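Long-range contact in caspase-1 subunit p19/18 (Spodoptera frugiperda, PDB 1M72), which is a cysteine protease that probably takes part in the caspase cascade carrying out apoptosis: residues G33-F38 with C100-V105. Numbering follows the deposited sequence.
Sequences GMAIIF and CLLVAV
Ile36 binds both Leu102 and Ala104 through its backbone, joining the parallel neighbouring strands 33-38 and 100-105 in the central sheet of the caspase fold, their short axes only 7° apart. Donors and acceptors alternate between the chains. Met34 O takes the N-H of Leu102 (N to O 3.0 Å), Ile36 N gives to Leu102 O at 2.8 Å, and Ile36 O receives Ala104 N, also at 2.8 Å. The N-H of Phe38 closes the series on Ala104 O, with an N-H...O angle of 178°. Toward Gly33 the strands stand wider apart, and a water replaces the direct bond: it accepts from Met34 N at 2.9 Å and donates to Cys100 O at 2.6 Å. On its other side strand 33-38 is bonded through the backbones of Ala35 and Ile37 to Lys71, Thr73 and Phe75 of strand 70-76. Met34, Ile36, Phe38, Leu101, Val103 and Val105 share one face of the sheet, where helix 80-92 touches Met34, Ile36, Phe38 and Leu101; Ala35, Ile37, Leu102 and Ala104 lie on the other, where helix 54-67 packs on Ile37, Leu102 and Ala104. Strand 100-105 leads toward His108, an active-site residue by similarity. With CG anti to its carbonyl carbon (chi1 -63°), Phe38 turns a ring edge toward strand 100-105: Val105 CG2 meets CD1 obliquely, and Val103 CG1 abuts the ring edge in plane, 4.0 Å from Phe38 CE1.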
# COMPACT_ATOMS: atom_id res chain seq x y z
N GLY C 33 -21.93 -6.86 -4.73
CA GLY C 33 -21.42 -5.95 -5.73
C GLY C 33 -20.82 -6.72 -6.90
O GLY C 33 -20.76 -7.95 -6.93
N MET C 34 -20.39 -5.97 -7.90
CA MET C 34 -19.77 -6.52 -9.10
C MET C 34 -18.29 -6.84 -8.89
O MET C 34 -17.56 -6.12 -8.18
CB MET C 34 -19.88 -5.49 -10.22
CG MET C 34 -21.31 -5.23 -10.66
SD MET C 34 -21.45 -3.96 -11.92
CE MET C 34 -20.37 -4.65 -13.27
N ALA C 35 -17.86 -7.94 -9.52
CA ALA C 35 -16.47 -8.38 -9.53
C ALA C 35 -16.15 -8.57 -11.03
O ALA C 35 -16.67 -9.47 -11.69
CB ALA C 35 -16.32 -9.70 -8.79
N ILE C 36 -15.31 -7.70 -11.58
CA ILE C 36 -14.95 -7.81 -13.00
C ILE C 36 -13.56 -8.42 -13.14
O ILE C 36 -12.61 -7.90 -12.58
CB ILE C 36 -14.84 -6.45 -13.71
CG1 ILE C 36 -16.05 -5.58 -13.46
CG2 ILE C 36 -14.65 -6.68 -15.18
CD1 ILE C 36 -15.84 -4.21 -14.13
N ILE C 37 -13.45 -9.49 -13.90
CA ILE C 37 -12.15 -10.10 -14.11
C ILE C 37 -11.70 -9.94 -15.57
O ILE C 37 -12.39 -10.37 -16.50
CB ILE C 37 -12.19 -11.59 -13.71
CG1 ILE C 37 -12.57 -11.72 -12.22
CG2 ILE C 37 -10.84 -12.24 -13.98
CD1 ILE C 37 -12.87 -13.18 -11.72
N PHE C 38 -10.59 -9.28 -15.79
CA PHE C 38 -10.08 -9.17 -17.16
C PHE C 38 -8.96 -10.15 -17.21
O PHE C 38 -7.88 -9.91 -16.70
CB PHE C 38 -9.57 -7.77 -17.47
CG PHE C 38 -10.64 -6.73 -17.41
CD1 PHE C 38 -10.89 -6.05 -16.22
CD2 PHE C 38 -11.41 -6.45 -18.54
CE1 PHE C 38 -11.90 -5.09 -16.14
CE2 PHE C 38 -12.43 -5.49 -18.48
CZ PHE C 38 -12.68 -4.80 -17.27
N CYS C 100 -19.69 -3.02 -2.42
CA CYS C 100 -18.37 -2.67 -2.96
C CYS C 100 -18.20 -3.02 -4.46
O CYS C 100 -19.15 -3.42 -5.15
CB CYS C 100 -17.31 -3.47 -2.16
SG CYS C 100 -17.41 -5.31 -2.45
N LEU C 101 -16.98 -2.83 -4.94
CA LEU C 101 -16.62 -3.16 -6.33
C LEU C 101 -15.25 -3.81 -6.27
O LEU C 101 -14.39 -3.40 -5.49
CB LEU C 101 -16.54 -1.93 -7.22
CG LEU C 101 -15.93 -2.14 -8.62
CD1 LEU C 101 -16.97 -2.75 -9.52
CD2 LEU C 101 -15.41 -0.79 -9.20
N LEU C 102 -15.08 -4.84 -7.08
CA LEU C 102 -13.83 -5.56 -7.18
C LEU C 102 -13.49 -5.66 -8.66
O LEU C 102 -14.32 -6.09 -9.47
CB LEU C 102 -13.99 -6.97 -6.62
CG LEU C 102 -12.65 -7.74 -6.51
CD1 LEU C 102 -12.76 -8.82 -5.39
CD2 LEU C 102 -12.25 -8.39 -7.89
N VAL C 103 -12.28 -5.24 -9.02
CA VAL C 103 -11.81 -5.37 -10.40
C VAL C 103 -10.50 -6.22 -10.31
O VAL C 103 -9.66 -5.97 -9.44
CB VAL C 103 -11.49 -3.98 -11.02
CG1 VAL C 103 -10.93 -4.15 -12.41
CG2 VAL C 103 -12.69 -3.09 -11.03
N ALA C 104 -10.34 -7.22 -11.18
CA ALA C 104 -9.10 -8.02 -11.20
C ALA C 104 -8.51 -8.03 -12.64
O ALA C 104 -9.24 -8.05 -13.63
CB ALA C 104 -9.37 -9.48 -10.73
N VAL C 105 -7.20 -8.00 -12.75
CA VAL C 105 -6.59 -8.02 -14.06
C VAL C 105 -5.48 -9.04 -14.01
O VAL C 105 -4.64 -9.00 -13.12
CB VAL C 105 -6.04 -6.62 -14.45
CG1 VAL C 105 -5.39 -6.67 -15.86
CG2 VAL C 105 -7.16 -5.62 -14.46
O HOH W 1 -20.55 -3.09 -7.36